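Local coordinates for uncharacterized protein (PDB 2R3S), which is uncharacterized but probably acts as an O-methyltransferase, moving a methyl group from S-adenosylmethionine to a hydroxyl of an unidentified acceptor, at residues Y233-L238 / K266-D271; P166-D171 / E191-D196; P151-A156 / G180-Q185. All coordinates share one frame; numbering follows the deposited sequence. Where two conformers were deposited one is given.

Contact 1. Residues Y233-L238 / K266-D271; sequences YDLVLL and KVIVFD
Leu238 O is gripped twice: Phe270 N donates to Leu238 O over 3.1 Å from well above the carbonyl plane, and a water donates to it from 2.8 Å. That water gives its other hydrogen to Asp271 OD2 (2.7 Å), bridging the ends of the two strands, while Asp271 OD1 is held by His243 ND1. Upstream the pairing is regular and parallel: Val236 N donates to Lys266 O, Ile268 N to Val236 O and Leu238 N to Ile268 O, so Val236 bonds on either side of Val267, through Lys266 O and Ile268 N, and Leu238 does the same around Val269. The bond at the entry, Lys266 N to Asp234 O, is longer at 3.3 Å and bent to 142°, where the chain turns a corner. The carboxylate of Asp234 faces the other way, its OD2 accepting from the backbone N of Leu167 and of Lys168.

Each face of the pair carries an aliphatic layer. On one, Leu235 CG stands beside its own carbonyl carbon (chi1 176°), which brings CD1 across the strand gap to Ile268 CG1 at 3.8 Å. Leu237 lies alongside the same isoleucine, CD2 against CB, and Val159 of helix 149-159 covers Leu235 and Ile268. On the reverse face Leu238 has its CG turned back beside the backbone N (chi1 -75°), and a single methyl, CD1, serves two valines: Val267 CG1 at 3.8 Å and Val269 CG2 at 4.1 Å. Ile257 of helix 247-260 packs on Val236, Leu238 and Val267. Strand, covering helix and adjacent parallel strand follow one another in sequence here, the beta-alpha-beta crossover from which the Rossmann-like sheet of class I methyltransferases is built.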
loop_
_atom_site.group_PDB
_atom_site.type_symbol
_atom_site.label_atom_id
_atom_site.label_comp_id
_atom_site.label_asym_id
_atom_site.label_seq_id
_atom_site.Cartn_x
_atom_site.Cartn_y
_atom_site.Cartn_z
ATOM N N TYR A 233 -43.367 -10.156 2.250
ATOM C CA TYR A 233 -42.084 -10.732 1.831
ATOM C C TYR A 233 -41.685 -11.898 2.690
ATOM O O TYR A 233 -41.600 -11.790 3.913
ATOM C CB TYR A 233 -40.970 -9.691 1.859
ATOM C CG TYR A 233 -41.058 -8.671 0.754
ATOM C CD1 TYR A 233 -40.544 -8.947 -0.505
ATOM C CD2 TYR A 233 -41.663 -7.432 0.958
ATOM C CE1 TYR A 233 -40.611 -8.008 -1.531
ATOM C CE2 TYR A 233 -41.724 -6.494 -0.051
ATOM C CZ TYR A 233 -41.204 -6.796 -1.303
ATOM O OH TYR A 233 -41.266 -5.884 -2.335
ATOM N N ASP A 234 -41.409 -13.013 2.035
ATOM C CA ASP A 234 -40.892 -14.189 2.704
ATOM C C ASP A 234 -39.412 -14.092 3.086
ATOM O O ASP A 234 -38.965 -14.764 4.027
ATOM C CB ASP A 234 -41.126 -15.390 1.812
ATOM C CG ASP A 234 -42.598 -15.576 1.503
ATOM O OD1 ASP A 234 -43.396 -15.591 2.475
ATOM O OD2 ASP A 234 -42.955 -15.667 0.305
ATOM N N LEU A 235 -38.660 -13.256 2.366
ATOM C CA LEU A 235 -37.207 -13.206 2.499
ATOM C C LEU A 235 -36.706 -11.828 2.102
ATOM O O LEU A 235 -37.067 -11.312 1.041
ATOM C CB LEU A 235 -36.609 -14.303 1.630
ATOM C CG LEU A 235 -35.098 -14.455 1.492
ATOM C CD1 LEU A 235 -34.474 -14.731 2.833
ATOM C CD2 LEU A 235 -34.794 -15.586 0.508
ATOM N N VAL A 236 -35.928 -11.212 2.990
ATOM C CA VAL A 236 -35.291 -9.902 2.751
ATOM C C VAL A 236 -33.755 -10.038 2.857
ATOM O O VAL A 236 -33.211 -10.354 3.914
ATOM C CB VAL A 236 -35.798 -8.812 3.712
ATOM C CG1 VAL A 236 -35.150 -7.473 3.399
ATOM C CG2 VAL A 236 -37.345 -8.683 3.632
ATOM N N LEU A 237 -33.071 -9.819 1.740
ATOM C CA LEU A 237 -31.618 -9.894 1.686
ATOM C C LEU A 237 -31.019 -8.509 1.893
ATOM O O LEU A 237 -31.487 -7.545 1.301
ATOM C CB LEU A 237 -31.165 -10.440 0.336
ATOM C CG LEU A 237 -31.934 -11.633 -0.213
ATOM C CD1 LEU A 237 -31.283 -12.112 -1.496
ATOM C CD2 LEU A 237 -31.989 -12.707 0.833
ATOM N N LEU A 238 -29.979 -8.430 2.721
ATOM C CA LEU A 238 -29.164 -7.241 2.900
ATOM C C LEU A 238 -27.659 -7.574 2.662
ATOM O O LEU A 238 -26.868 -7.737 3.620
ATOM C CB LEU A 238 -29.361 -6.711 4.313
ATOM C CG LEU A 238 -30.653 -5.977 4.653
ATOM C CD1 LEU A 238 -30.921 -5.971 6.195
ATOM C CD2 LEU A 238 -30.544 -4.581 4.087
ATOM N N LYS A 266 -38.061 -13.800 7.012
ATOM C CA LYS A 266 -36.654 -13.924 7.394
ATOM C C LYS A 266 -35.795 -12.873 6.706
ATOM O O LYS A 266 -36.004 -12.564 5.544
ATOM C CB LYS A 266 -36.152 -15.323 7.043
ATOM C CG LYS A 266 -36.343 -16.310 8.176
ATOM C CD LYS A 266 -36.385 -17.770 7.745
ATOM C CE LYS A 266 -37.738 -18.403 8.084
ATOM N NZ LYS A 266 -37.836 -19.846 7.703
ATOM N N VAL A 267 -34.828 -12.324 7.431
ATOM C CA VAL A 267 -33.819 -11.422 6.869
ATOM C C VAL A 267 -32.489 -12.186 6.824
ATOM O O VAL A 267 -32.120 -12.824 7.807
ATOM C CB VAL A 267 -33.679 -10.171 7.740
ATOM C CG1 VAL A 267 -32.648 -9.196 7.170
ATOM C CG2 VAL A 267 -35.038 -9.497 7.907
ATOM N N ILE A 268 -31.794 -12.152 5.690
ATOM C CA ILE A 268 -30.406 -12.640 5.595
ATOM C C ILE A 268 -29.447 -11.465 5.385
ATOM O O ILE A 268 -29.529 -10.750 4.377
ATOM C CB ILE A 268 -30.216 -13.605 4.444
ATOM C CG1 ILE A 268 -31.146 -14.813 4.593
ATOM C CG2 ILE A 268 -28.742 -14.085 4.376
ATOM C CD1 ILE A 268 -30.801 -15.985 3.639
ATOM N N VAL A 269 -28.581 -11.242 6.368
ATOM C CA VAL A 269 -27.503 -10.250 6.267
ATOM C C VAL A 269 -26.243 -10.943 5.766
ATOM O O VAL A 269 -25.882 -12.003 6.251
ATOM C CB VAL A 269 -27.256 -9.532 7.609
ATOM C CG1 VAL A 269 -26.089 -8.549 7.509
ATOM C CG2 VAL A 269 -28.525 -8.810 8.039
ATOM N N PHE A 270 -25.612 -10.367 4.747
ATOM C CA PHE A 270 -24.353 -10.885 4.217
ATOM C C PHE A 270 -23.365 -9.728 4.309
ATOM O O PHE A 270 -23.592 -8.676 3.733
ATOM C CB PHE A 270 -24.522 -11.398 2.787
ATOM C CG PHE A 270 -23.229 -11.817 2.134
ATOM C CD1 PHE A 270 -22.669 -13.050 2.401
ATOM C CD2 PHE A 270 -22.573 -10.977 1.236
ATOM C CE1 PHE A 270 -21.460 -13.435 1.789
ATOM C CE2 PHE A 270 -21.379 -11.367 0.638
ATOM C CZ PHE A 270 -20.834 -12.591 0.919
ATOM N N ASP A 271 -22.296 -9.891 5.087
ATOM C CA ASP A 271 -21.481 -8.740 5.455
ATOM C C ASP A 271 -20.154 -9.196 6.061
ATOM O O ASP A 271 -19.914 -10.385 6.185
ATOM C CB ASP A 271 -22.272 -7.831 6.423
ATOM C CG ASP A 271 -22.053 -6.330 6.168
ATOM O OD1 ASP A 271 -20.879 -5.877 6.140
ATOM O OD2 ASP A 271 -23.072 -5.598 6.022
HETATM O O HOH W 1 -25.630 -5.802 5.144
#

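Contact 2. Residues P166-D171 / E191-D196; sequences PLKVLD and EIFGVD
The Phe193 ring has Val169 O at its edge, in the ring plane and 3.6 Å from CD1. Lys168 makes a separate, oblique approach, its CE 3.8 Å from Phe193 CE1. The imidazole of His218, on the next strand, also meets this ring, the planes about 40° apart. These are the two parallel strands of a beta-alpha-beta unit closed by helix 178-186, at the heart of the Rossmann-like fold. The Lys168 chain, its CG set opposite the main-chain nitrogen (chi1 -154°) and the rest extended, runs past the ring; its ammonium is bonded to Asn231 O, and with NZ 5.3 Å from the Phe193 ring centroid any cation-pi pull is at most weak. An alanine in place of Phe193 is likely to take from Lys168 CG and CE the ring they lean on and open a gap beside His218.

On the opposite face Ile192 lies beside Val169, with Ile192 CD1 3.6 Å from Val169 CB. Back on the Phe193 face, Leu170 CD1 reaches diagonally to Val195 CG2, also at 3.6 Å. Backbone bonds bind the strands throughout; the last, Val195 N to Asp171 O, is 3.0 Å long and almost straight at 177°.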
loop_
_atom_site.group_PDB
_atom_site.type_symbol
_atom_site.label_atom_id
_atom_site.label_comp_id
_atom_site.label_asym_id
_atom_site.label_seq_id
_atom_site.Cartn_x
_atom_site.Cartn_y
_atom_site.Cartn_z
ATOM N N PRO A 166 -39.254 -19.367 -0.652
ATOM C CA PRO A 166 -39.875 -18.060 -0.795
ATOM C C PRO A 166 -40.708 -17.924 -2.058
ATOM O O PRO A 166 -40.421 -18.535 -3.091
ATOM C CB PRO A 166 -38.679 -17.124 -0.869
ATOM C CG PRO A 166 -37.673 -17.917 -1.594
ATOM C CD PRO A 166 -37.881 -19.361 -1.190
ATOM N N LEU A 167 -41.760 -17.135 -1.951
ATOM C CA LEU A 167 -42.492 -16.708 -3.106
ATOM C C LEU A 167 -42.218 -15.222 -3.342
ATOM O O LEU A 167 -42.342 -14.755 -4.471
ATOM C CB LEU A 167 -43.998 -17.021 -2.938
ATOM C CG LEU A 167 -44.431 -18.484 -2.640
ATOM C CD1 LEU A 167 -45.937 -18.627 -2.867
ATOM C CD2 LEU A 167 -43.704 -19.547 -3.461
ATOM N N LYS A 168 -41.831 -14.478 -2.304
ATOM C CA LYS A 168 -41.566 -13.046 -2.465
ATOM C C LYS A 168 -40.290 -12.566 -1.753
ATOM O O LYS A 168 -40.163 -12.681 -0.533
ATOM C CB LYS A 168 -42.782 -12.236 -2.017
ATOM C CG LYS A 168 -42.895 -10.883 -2.680
ATOM C CD LYS A 168 -44.149 -10.157 -2.280
ATOM C CE LYS A 168 -44.100 -8.717 -2.752
ATOM N NZ LYS A 168 -45.292 -7.959 -2.362
ATOM N N VAL A 169 -39.374 -11.987 -2.532
ATOM C CA VAL A 169 -38.019 -11.656 -2.087
ATOM C C VAL A 169 -37.704 -10.173 -2.327
ATOM O O VAL A 169 -37.977 -9.631 -3.385
ATOM C CB VAL A 169 -36.952 -12.528 -2.809
ATOM C CG1 VAL A 169 -35.536 -12.243 -2.255
ATOM C CG2 VAL A 169 -37.291 -13.993 -2.681
ATOM N N LEU A 170 -37.176 -9.519 -1.308
ATOM C CA LEU A 170 -36.699 -8.164 -1.418
ATOM C C LEU A 170 -35.181 -8.247 -1.298
ATOM O O LEU A 170 -34.668 -8.912 -0.375
ATOM C CB LEU A 170 -37.279 -7.299 -0.289
ATOM C CG LEU A 170 -37.056 -5.794 -0.311
ATOM C CD1 LEU A 170 -37.729 -5.119 -1.502
ATOM C CD2 LEU A 170 -37.554 -5.192 1.022
ATOM N N ASP A 171 -34.479 -7.603 -2.233
ATOM C CA ASP A 171 -33.010 -7.532 -2.222
ATOM C C ASP A 171 -32.587 -6.082 -2.077
ATOM O O ASP A 171 -32.578 -5.353 -3.056
ATOM C CB ASP A 171 -32.435 -8.150 -3.497
ATOM C CG ASP A 171 -30.935 -8.484 -3.386
ATOM O OD1 ASP A 171 -30.298 -8.067 -2.391
ATOM O OD2 ASP A 171 -30.393 -9.146 -4.318
ATOM N N GLU A 191 -40.599 -14.429 -6.789
ATOM C CA GLU A 191 -40.579 -13.132 -7.438
ATOM C C GLU A 191 -39.634 -12.248 -6.640
ATOM O O GLU A 191 -39.766 -12.162 -5.413
ATOM C CB GLU A 191 -41.980 -12.506 -7.465
ATOM C CG GLU A 191 -43.016 -13.297 -8.293
ATOM C CD GLU A 191 -42.862 -13.115 -9.793
ATOM O OE1 GLU A 191 -42.382 -12.046 -10.230
ATOM O OE2 GLU A 191 -43.228 -14.054 -10.536
ATOM N N ILE A 192 -38.712 -11.581 -7.340
ATOM C CA ILE A 192 -37.636 -10.804 -6.728
ATOM C C ILE A 192 -37.838 -9.317 -6.931
ATOM O O ILE A 192 -38.120 -8.850 -8.036
ATOM C CB ILE A 192 -36.243 -11.159 -7.316
ATOM C CG1 ILE A 192 -36.049 -12.675 -7.447
ATOM C CG2 ILE A 192 -35.166 -10.542 -6.474
ATOM C CD1 ILE A 192 -36.217 -13.488 -6.163
ATOM N N PHE A 193 -37.704 -8.569 -5.853
ATOM C CA PHE A 193 -37.761 -7.129 -5.916
ATOM C C PHE A 193 -36.426 -6.566 -5.451
ATOM O O PHE A 193 -36.008 -6.779 -4.296
ATOM C CB PHE A 193 -38.920 -6.598 -5.067
ATOM C CG PHE A 193 -40.254 -7.009 -5.580
ATOM C CD1 PHE A 193 -40.704 -8.303 -5.388
ATOM C CD2 PHE A 193 -41.046 -6.120 -6.271
ATOM C CE1 PHE A 193 -41.930 -8.716 -5.880
ATOM C CE2 PHE A 193 -42.265 -6.511 -6.750
ATOM C CZ PHE A 193 -42.713 -7.826 -6.550
ATOM N N GLY A 194 -35.768 -5.847 -6.350
ATOM C CA GLY A 194 -34.485 -5.237 -6.069
ATOM C C GLY A 194 -34.598 -3.774 -5.796
ATOM O O GLY A 194 -35.211 -3.042 -6.568
ATOM N N VAL A 195 -33.973 -3.332 -4.711
ATOM C CA VAL A 195 -33.949 -1.924 -4.353
ATOM C C VAL A 195 -32.547 -1.397 -4.484
ATOM O O VAL A 195 -31.639 -1.893 -3.823
ATOM C CB VAL A 195 -34.423 -1.712 -2.876
ATOM C CG1 VAL A 195 -34.372 -0.242 -2.492
ATOM C CG2 VAL A 195 -35.835 -2.261 -2.670
ATOM N N ASP A 196 -32.351 -0.396 -5.330
ATOM C CA ASP A 196 -31.073 0.338 -5.374
ATOM C C ASP A 196 -31.285 1.639 -6.130
ATOM O O ASP A 196 -32.401 1.934 -6.561
ATOM C CB ASP A 196 -29.966 -0.494 -6.051
ATOM C CG ASP A 196 -28.586 -0.270 -5.427
ATOM O OD1 ASP A 196 -28.202 0.903 -5.219
ATOM O OD2 ASP A 196 -27.870 -1.264 -5.165
#

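Contact 3. Residues P151-A156 / G180-Q185; sequences PAQLIA and GIAVAQ
Helix 178-186, the crossover helix of a Rossmann-like beta-alpha-beta unit, is flanked on the same side of the sheet by helix 149-159, and small residues let the two come close. Ala182 is the residue most covered by the other helix. Ala182 CB points at the neighbouring helix and enters the groove between Ala152 and Ala156, one turn apart, 4.0 Å from Ala152 CB and from Ala156 CB. Ala182 CB is also 3.4 Å from Ala152 O, so the methyl rests on main chain as much as on side chain. In return, Ala156 CB lies 3.8 Å from Ala182 O, close to the turn that leads into Val183. The segment axes approach to 8.2 Å and cross at 50°, a close spacing, in keeping with alanine at all three positions.

Above the alanines, two glutamines span the more open side of the interface. Gln153 folds over at chi2 (-61°), which brings its amide nitrogen to the methyl of Ala182, NE2 3.7 Å from CB. Gln185, in the conformer described, is extended instead and arrives at about a right angle. Gln153 NE2 donates to Gln185 OE1 over 2.7 Å, with the two amide planes 31° apart. The other end of the Gln153 amide is anchored independently, for OE1 accepts from His186 NE2, and this second bond helps fix which way the amide is turned.

Gln185 has a second conformer, so its bond to Gln153, at the solvent-facing margin, is probably not always made, and the methyl-to-methyl and methyl-to-backbone packing of the alanines is likely to be the steadier part.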
loop_
_atom_site.group_PDB
_atom_site.type_symbol
_atom_site.label_atom_id
_atom_site.label_comp_id
_atom_site.label_asym_id
_atom_site.label_seq_id
_atom_site.Cartn_x
_atom_site.Cartn_y
_atom_site.Cartn_z
ATOM N N PRO A 151 -20.845 -16.767 -3.366
ATOM C CA PRO A 151 -21.631 -16.573 -2.149
ATOM C C PRO A 151 -23.128 -16.436 -2.408
ATOM O O PRO A 151 -23.899 -16.889 -1.594
ATOM C CB PRO A 151 -21.070 -15.295 -1.554
ATOM C CG PRO A 151 -19.783 -15.050 -2.247
ATOM C CD PRO A 151 -19.834 -15.722 -3.558
ATOM N N ALA A 152 -23.526 -15.830 -3.541
ATOM C CA ALA A 152 -24.949 -15.747 -3.913
ATOM C C ALA A 152 -25.588 -17.137 -4.017
ATOM O O ALA A 152 -26.687 -17.358 -3.507
ATOM C CB ALA A 152 -25.143 -14.939 -5.217
ATOM N N GLN A 153 -24.888 -18.062 -4.669
ATOM C CA GLN A 153 -25.282 -19.463 -4.735
ATOM C C GLN A 153 -25.293 -20.137 -3.368
ATOM O O GLN A 153 -26.199 -20.915 -3.069
ATOM C CB GLN A 153 -24.323 -20.247 -5.649
ATOM C CG GLN A 153 -24.360 -19.841 -7.131
ATOM C CD GLN A 153 -25.716 -20.057 -7.747
ATOM O OE1 GLN A 153 -26.338 -21.095 -7.534
ATOM N NE2 GLN A 153 -26.194 -19.072 -8.514
ATOM N N LEU A 154 -24.303 -19.860 -2.530
ATOM C CA LEU A 154 -24.276 -20.478 -1.207
ATOM C C LEU A 154 -25.489 -20.018 -0.398
ATOM O O LEU A 154 -26.163 -20.835 0.214
ATOM C CB LEU A 154 -22.973 -20.203 -0.436
ATOM C CG LEU A 154 -21.647 -20.717 -1.044
ATOM C CD1 LEU A 154 -20.446 -20.194 -0.230
ATOM C CD2 LEU A 154 -21.595 -22.232 -1.159
ATOM N N ILE A 155 -25.784 -18.723 -0.416
ATOM C CA ILE A 155 -26.926 -18.206 0.340
ATOM C C ILE A 155 -28.215 -18.822 -0.171
ATOM O O ILE A 155 -29.039 -19.252 0.605
ATOM C CB ILE A 155 -26.994 -16.685 0.318
ATOM C CG1 ILE A 155 -25.872 -16.126 1.215
ATOM C CG2 ILE A 155 -28.402 -16.205 0.752
ATOM C CD1 ILE A 155 -25.757 -14.606 1.229
ATOM N N ALA A 156 -28.340 -18.915 -1.490
ATOM C CA ALA A 156 -29.478 -19.572 -2.136
ATOM C C ALA A 156 -29.689 -21.001 -1.619
ATOM O O ALA A 156 -30.796 -21.352 -1.202
ATOM C CB ALA A 156 -29.286 -19.576 -3.611
ATOM N N GLY A 180 -30.383 -11.925 -4.980
ATOM C CA GLY A 180 -31.775 -12.178 -5.356
ATOM C C GLY A 180 -31.918 -13.022 -6.602
ATOM O O GLY A 180 -32.799 -13.871 -6.675
ATOM N N ILE A 181 -31.047 -12.793 -7.590
ATOM C CA ILE A 181 -31.058 -13.566 -8.828
ATOM C C ILE A 181 -30.829 -15.044 -8.550
ATOM O O ILE A 181 -31.515 -15.883 -9.111
ATOM C CB ILE A 181 -30.021 -13.032 -9.861
ATOM C CG1 ILE A 181 -30.496 -11.693 -10.432
ATOM C CG2 ILE A 181 -29.829 -14.008 -10.981
ATOM C CD1 ILE A 181 -29.409 -10.785 -10.988
ATOM N N ALA A 182 -29.880 -15.370 -7.684
ATOM C CA ALA A 182 -29.646 -16.775 -7.309
ATOM C C ALA A 182 -30.843 -17.391 -6.584
ATOM O O ALA A 182 -31.138 -18.566 -6.792
ATOM C CB ALA A 182 -28.366 -16.927 -6.456
ATOM N N VAL A 183 -31.508 -16.628 -5.717
ATOM C CA VAL A 183 -32.744 -17.108 -5.095
ATOM C C VAL A 183 -33.726 -17.465 -6.230
ATOM O O VAL A 183 -34.261 -18.555 -6.260
ATOM C CB VAL A 183 -33.329 -16.090 -4.078
ATOM C CG1 VAL A 183 -34.673 -16.534 -3.575
ATOM C CG2 VAL A 183 -32.357 -15.904 -2.904
ATOM N N ALA A 184 -33.889 -16.579 -7.209
ATOM C CA ALA A 184 -34.788 -16.838 -8.345
ATOM C C ALA A 184 -34.361 -18.060 -9.122
ATOM O O ALA A 184 -35.205 -18.869 -9.495
ATOM C CB ALA A 184 -34.883 -15.603 -9.280
ATOM N N GLN A 185 -33.052 -18.236 -9.336
ATOM C CA GLN A 185 -32.529 -19.388 -10.086
ATOM C C GLN A 185 -32.915 -20.717 -9.438
ATOM O O GLN A 185 -33.191 -21.689 -10.124
ATOM C CB GLN A 185 -30.997 -19.301 -10.217
ATOM C CG GLN A 185 -30.283 -20.628 -10.536
ATOM C CD GLN A 185 -28.776 -20.568 -10.333
ATOM O OE1 GLN A 185 -28.186 -19.494 -10.282
ATOM N NE2 GLN A 185 -28.150 -21.733 -10.221
#

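Overall arrangement
Contacts 1 and 2 share one sheet: strands 168-172 and 233-239 are neighbours, joined by Leu237 N to Leu170 O at 2.8 Å, and the contact centres lie about 10 Å apart. Contact 3 belongs to the helical layer on one face, its centre about 12 Å from each of the others. Phe270 and Ile268 pack on Ile155, and Val169 on Val183. Asp171 OD2 receives Gly180 N at 2.9 Å, tying the first strand to its crossover helix. In class I methyltransferases the cofactor binds at the carboxyl ends of these strands, and an acid at the end of the second usually holds its ribose; Asp196 is probably the counterpart here.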